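Local coordinates for protein TetR family Transcriptional regulator (Streptococcus agalactiae 2603V/R, PDB 3KKC) that probably binds DNA as a TetR-family transcriptional regulator, using a helix-turn-helix domain at its N-terminal end, at residues A[20-24]-A[37-42]; A[13-18]-A[49-53]. All coordinates share one frame; numbering follows the deposited sequence.

Contact 1 of 2, residues A[20-24]-A[37-42]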
loop_
_atom_site.group_PDB
_atom_site.type_symbol
_atom_site.label_atom_id
_atom_site.label_comp_id
_atom_site.label_asym_id
_atom_site.label_seq_id
_atom_site.Cartn_x
_atom_site.Cartn_y
_atom_site.Cartn_z
ATOM N N ALA A 20 5.434 -4.724 -27.521
ATOM C CA ALA A 20 4.953 -3.332 -27.465
ATOM C C ALA A 20 4.271 -3.015 -26.135
ATOM O O ALA A 20 4.490 -1.964 -25.530
ATOM C CB ALA A 20 4.013 -3.044 -28.617
ATOM N N PHE A 21 3.436 -3.940 -25.692
ATOM C CA PHE A 21 2.723 -3.807 -24.433
ATOM C C PHE A 21 3.700 -3.678 -23.256
ATOM O O PHE A 21 3.512 -2.860 -22.371
ATOM C CB PHE A 21 1.818 -5.026 -24.265
ATOM C CG PHE A 21 1.004 -5.023 -23.009
ATOM C CD1 PHE A 21 0.064 -4.019 -22.776
ATOM C CD2 PHE A 21 1.124 -6.052 -22.100
ATOM C CE1 PHE A 21 -0.688 -4.029 -21.646
ATOM C CE2 PHE A 21 0.352 -6.071 -20.954
ATOM C CZ PHE A 21 -0.544 -5.058 -20.717
ATOM N N ILE A 22 4.762 -4.477 -23.271
ATOM C CA ILE A 22 5.784 -4.433 -22.239
ATOM C C ILE A 22 6.560 -3.110 -22.247
ATOM O O ILE A 22 6.787 -2.511 -21.199
ATOM C CB ILE A 22 6.741 -5.641 -22.368
ATOM C CG1 ILE A 22 6.005 -6.930 -21.977
ATOM C CG2 ILE A 22 7.989 -5.464 -21.493
ATOM C CD1 ILE A 22 6.889 -8.158 -22.029
ATOM N N SER A 23 6.953 -2.652 -23.426
ATOM C CA SER A 23 7.760 -1.453 -23.542
ATOM C C SER A 23 6.965 -0.258 -23.071
ATOM O O SER A 23 7.526 0.691 -22.538
ATOM C CB SER A 23 8.231 -1.268 -25.006
ATOM O OG SER A 23 8.303 0.102 -25.412
ATOM N N LEU A 24 5.651 -0.310 -23.278
ATOM C CA LEU A 24 4.761 0.783 -22.902
ATOM C C LEU A 24 4.442 0.746 -21.414
ATOM O O LEU A 24 4.015 1.743 -20.825
ATOM C CB LEU A 24 3.453 0.703 -23.690
ATOM C CG LEU A 24 3.468 1.279 -25.100
ATOM C CD1 LEU A 24 2.242 0.810 -25.885
ATOM C CD2 LEU A 24 3.572 2.803 -25.036
ATOM N N ASP A 37 -2.186 2.994 -28.454
ATOM C CA ASP A 37 -0.783 3.076 -28.071
ATOM C C ASP A 37 -0.089 1.798 -28.527
ATOM O O ASP A 37 0.961 1.839 -29.168
ATOM C CB ASP A 37 -0.609 3.226 -26.554
ATOM C CG ASP A 37 -1.394 4.391 -25.979
ATOM O OD1 ASP A 37 -2.186 4.999 -26.726
ATOM O OD2 ASP A 37 -1.223 4.681 -24.771
ATOM N N VAL A 38 -0.711 0.669 -28.200
ATOM C CA VAL A 38 -0.135 -0.639 -28.440
ATOM C C VAL A 38 0.137 -0.893 -29.913
ATOM O O VAL A 38 1.141 -1.508 -30.266
ATOM C CB VAL A 38 -1.020 -1.746 -27.878
ATOM C CG1 VAL A 38 -0.454 -3.101 -28.260
ATOM C CG2 VAL A 38 -1.091 -1.617 -26.372
ATOM N N ILE A 39 -0.753 -0.411 -30.774
ATOM C CA ILE A 39 -0.559 -0.520 -32.221
ATOM C C ILE A 39 0.571 0.383 -32.711
ATOM O O ILE A 39 1.456 -0.066 -33.436
ATOM C CB ILE A 39 -1.839 -0.135 -32.960
ATOM C CG1 ILE A 39 -2.990 -1.046 -32.523
ATOM C CG2 ILE A 39 -1.615 -0.127 -34.491
ATOM C CD1 ILE A 39 -4.336 -0.344 -32.517
ATOM N N GLY A 40 0.519 1.652 -32.307
ATOM C CA GLY A 40 1.492 2.660 -32.693
ATOM C C GLY A 40 2.928 2.198 -32.573
ATOM O O GLY A 40 3.830 2.759 -33.204
ATOM N N LEU A 41 3.143 1.171 -31.757
ATOM C CA LEU A 41 4.444 0.524 -31.688
ATOM C C LEU A 41 4.472 -0.768 -32.497
ATOM O O LEU A 41 5.386 -0.983 -33.290
ATOM C CB LEU A 41 4.846 0.235 -30.243
ATOM C CG LEU A 41 5.281 1.435 -29.411
ATOM C CD1 LEU A 41 5.863 0.942 -28.085
ATOM C CD2 LEU A 41 6.291 2.270 -30.188
ATOM N N ALA A 42 3.476 -1.629 -32.297
ATOM C CA ALA A 42 3.442 -2.929 -32.972
ATOM C C ALA A 42 3.405 -2.805 -34.503
ATOM O O ALA A 42 3.874 -3.699 -35.227
ATOM C CB ALA A 42 2.266 -3.765 -32.469
#

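Contact 2 of 2, residues A[13-18]-A[49-53]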
loop_
_atom_site.group_PDB
_atom_site.type_symbol
_atom_site.label_atom_id
_atom_site.label_comp_id
_atom_site.label_asym_id
_atom_site.label_seq_id
_atom_site.Cartn_x
_atom_site.Cartn_y
_atom_site.Cartn_z
ATOM N N THR A 13 3.924 -11.374 -35.567
ATOM C CA THR A 13 3.072 -10.232 -35.261
ATOM C C THR A 13 2.456 -10.315 -33.860
ATOM O O THR A 13 2.163 -9.285 -33.251
ATOM C CB THR A 13 1.975 -9.897 -36.356
ATOM O OG1 THR A 13 1.371 -11.093 -36.861
ATOM C CG2 THR A 13 2.571 -9.090 -37.509
ATOM N N LYS A 14 2.263 -11.527 -33.344
ATOM C CA LYS A 14 1.708 -11.678 -32.002
ATOM C C LYS A 14 2.751 -11.196 -30.998
ATOM O O LYS A 14 2.449 -10.455 -30.068
ATOM C CB LYS A 14 1.278 -13.123 -31.727
ATOM C CG LYS A 14 -0.195 -13.245 -31.350
ATOM C CD LYS A 14 -0.580 -14.667 -30.937
ATOM C CE LYS A 14 0.335 -15.224 -29.824
ATOM N NZ LYS A 14 -0.281 -15.390 -28.444
ATOM N N VAL A 15 3.994 -11.592 -31.224
ATOM C CA VAL A 15 5.115 -11.135 -30.412
ATOM C C VAL A 15 5.327 -9.621 -30.488
ATOM O O VAL A 15 5.673 -9.007 -29.490
ATOM C CB VAL A 15 6.412 -11.875 -30.797
ATOM C CG1 VAL A 15 7.658 -11.083 -30.346
ATOM C CG2 VAL A 15 6.380 -13.299 -30.245
ATOM N N ALA A 16 5.111 -9.007 -31.648
ATOM C CA ALA A 16 5.316 -7.556 -31.755
ATOM C C ALA A 16 4.408 -6.792 -30.799
ATOM O O ALA A 16 4.839 -5.841 -30.140
ATOM C CB ALA A 16 5.114 -7.062 -33.168
ATOM N N ILE A 17 3.151 -7.215 -30.742
ATOM C CA ILE A 17 2.174 -6.643 -29.826
ATOM C C ILE A 17 2.616 -6.883 -28.377
ATOM O O ILE A 17 2.748 -5.942 -27.584
ATOM C CB ILE A 17 0.789 -7.277 -30.068
ATOM C CG1 ILE A 17 0.389 -7.099 -31.540
ATOM C CG2 ILE A 17 -0.257 -6.725 -29.082
ATOM C CD1 ILE A 17 -0.730 -8.012 -31.964
ATOM N N TYR A 18 2.855 -8.150 -28.047
ATOM C CA TYR A 18 3.357 -8.523 -26.737
ATOM C C TYR A 18 4.473 -7.565 -26.339
ATOM O O TYR A 18 4.361 -6.874 -25.336
ATOM C CB TYR A 18 3.867 -9.960 -26.774
ATOM C CG TYR A 18 4.126 -10.605 -25.424
ATOM C CD1 TYR A 18 3.134 -11.358 -24.794
ATOM C CD2 TYR A 18 5.366 -10.488 -24.793
ATOM C CE1 TYR A 18 3.347 -11.958 -23.580
ATOM C CE2 TYR A 18 5.593 -11.092 -23.559
ATOM C CZ TYR A 18 4.571 -11.826 -22.956
ATOM O OH TYR A 18 4.768 -12.444 -21.732
ATOM N N PHE A 49 -4.850 -7.095 -34.306
ATOM C CA PHE A 49 -4.734 -7.123 -32.849
ATOM C C PHE A 49 -5.892 -7.915 -32.273
ATOM O O PHE A 49 -5.686 -8.908 -31.585
ATOM C CB PHE A 49 -4.732 -5.706 -32.250
ATOM C CG PHE A 49 -4.963 -5.673 -30.758
ATOM C CD1 PHE A 49 -3.996 -6.138 -29.873
ATOM C CD2 PHE A 49 -6.148 -5.182 -30.237
ATOM C CE1 PHE A 49 -4.212 -6.116 -28.489
ATOM C CE2 PHE A 49 -6.373 -5.154 -28.860
ATOM C CZ PHE A 49 -5.404 -5.625 -27.991
ATOM N N TYR A 50 -7.112 -7.479 -32.574
ATOM C CA TYR A 50 -8.312 -8.117 -32.029
ATOM C C TYR A 50 -8.492 -9.572 -32.479
ATOM O O TYR A 50 -9.388 -10.262 -31.998
ATOM C CB TYR A 50 -9.575 -7.297 -32.338
ATOM C CG TYR A 50 -9.761 -6.074 -31.459
ATOM C CD1 TYR A 50 -9.977 -6.197 -30.092
ATOM C CD2 TYR A 50 -9.739 -4.798 -32.000
ATOM C CE1 TYR A 50 -10.152 -5.079 -29.288
ATOM C CE2 TYR A 50 -9.918 -3.672 -31.204
ATOM C CZ TYR A 50 -10.122 -3.818 -29.851
ATOM O OH TYR A 50 -10.298 -2.699 -29.063
ATOM N N SER A 51 -7.641 -10.034 -33.391
ATOM C CA SER A 51 -7.667 -11.432 -33.816
ATOM C C SER A 51 -6.746 -12.300 -32.953
ATOM O O SER A 51 -6.696 -13.522 -33.113
ATOM C CB SER A 51 -7.210 -11.554 -35.261
ATOM O OG SER A 51 -5.809 -11.745 -35.290
ATOM N N HIS A 52 -6.001 -11.655 -32.058
ATOM C CA HIS A 52 -5.106 -12.355 -31.137
ATOM C C HIS A 52 -5.479 -12.128 -29.677
ATOM O O HIS A 52 -5.229 -12.987 -28.827
ATOM C CB HIS A 52 -3.666 -11.904 -31.346
ATOM C CG HIS A 52 -3.040 -12.445 -32.589
ATOM N ND1 HIS A 52 -2.509 -11.635 -33.567
ATOM C CD2 HIS A 52 -2.866 -13.719 -33.014
ATOM C CE1 HIS A 52 -2.028 -12.387 -34.542
ATOM N NE2 HIS A 52 -2.231 -13.654 -34.229
ATOM N N TYR A 53 -6.066 -10.966 -29.397
ATOM C CA TYR A 53 -6.350 -10.540 -28.034
ATOM C C TYR A 53 -7.729 -9.940 -27.924
ATOM O O TYR A 53 -7.970 -8.846 -28.425
ATOM C CB TYR A 53 -5.323 -9.504 -27.588
ATOM C CG TYR A 53 -3.915 -10.046 -27.602
ATOM C CD1 TYR A 53 -3.557 -11.118 -26.786
ATOM C CD2 TYR A 53 -2.946 -9.499 -28.439
ATOM C CE1 TYR A 53 -2.288 -11.621 -26.807
ATOM C CE2 TYR A 53 -1.670 -9.996 -28.461
ATOM C CZ TYR A 53 -1.350 -11.054 -27.646
ATOM O OH TYR A 53 -0.078 -11.552 -27.665
#

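Contact 1 of 2, residues A[20-24]-A[37-42]
Leu24 and Leu41 reach toward each other from helices 4-24 and 35-42 and meet tip to tip, CG of Leu24 lying 3.8 Å from CD1 of Leu41. Both side chains leave their helices in the same way, with CG beside the backbone N and anti to the carbonyl carbon. The branch carbon CG of Leu24 meets Leu41, while its CD1 methyl turns to the start of the other segment, where it lies 3.8 Å from CB of Asp37 and 4.2 Å from CG2 of Val38. CD1 of Leu41 also lies alongside Ser23, so the hydroxyl of that serine borders on a methyl group.

One turn earlier, Ala20 brings the backbones together. Its CB points at helix 35-42 and rests 3.8 Å from CB of Leu41 and 3.7 Å from the carbonyl O of Val38, an oxygen that accepts the helical bond from Ala42 N. Val38 has CG1 anti to its backbone N (chi1 175°), a setting that leaves CG2 beside that nitrogen, where it touches both CD1 of Leu24 and the ring of Phe21. This methyl comes to the ring at its edge, near the ring plane, 4.5 Å from CD1; Leu59, Leu60 and Leu63 of helix 57-71 also pack on the phenyl group. Asp37 meets Leu24 with its CB and backbone carbonyl, while OD1 of its carboxylate is hydrogen-bonded to Thr34.

No hydrogen bond joins the segments. Their axes cross at 115°, 9.1 Å apart, an apolar helix crossing characteristic of the three-helix DNA-binding domain of TetR regulators, here between its first helix and the first helix of the predicted helix-turn-helix.

Contact 2 of 2, residues A[13-18]-A[49-53]
Ile17 sets its CG2 methyl against two aromatic rings, 3.6 Å from CE2 of Tyr53 and 3.9 Å from CD1 of Phe49. Against Phe49 the methyl comes at the ring edge, near its plane; the Tyr53 ring it meets obliquely, the two side chains running past each other in opposite directions. With CG2 anti to the backbone N (chi1 -56°, measured to CG1), the other branch brings CD1 near CE2 of Tyr53 and the backbone of Phe49.

Beside this apolar group, the aliphatic part of Lys14 crosses the imidazole of His52. Its CG is modelled over one ring face, a possible CH-pi contact that remains doubtful because the carbons are too close. The opposite face of the imidazole is covered by OG of Ser51. Tyr53 reaches helix 4-24 with its hydroxyl, OH lying 3.7 Å from O of Lys14, too long for a hydrogen bond, and 4.3 Å from CD1 of Tyr18, at that ring's edge.

The turn holding these rings is pinned by Phe49 O, which accepts from both His52 N (2.8 Å) and Tyr53 N (3.0 Å). Farther out, helix 57-71 backs the site through Leu59 on Phe49 and Val58 on Tyr53, and its Asp66 bonds to the Tyr18 hydroxyl. The contact joins the first helix to the end of helix 46-49, probably the recognition helix of the predicted helix-turn-helix, a packing consistent with the three-helix DNA-binding domain of TetR regulators.

From the N terminus, helix 4-24 supplies the first segment of both contacts: 13-18 for contact 2, then 20-24 for contact 1. The chain turns through a loop into helix 35-42, where contact 1 closes the shorter loop, and passes helix 46-49 before contact 2 closes the longer one around it. The two are therefore nested rather than crossed, with centres about 10 Å apart. They meet at Ile17, whose CG2 lies 3.7 Å from CG1 of Val38. Together they hold both helices of the predicted helix-turn-helix against helix 4-24, while helix 57-71 packs on Phe21 and Phe49.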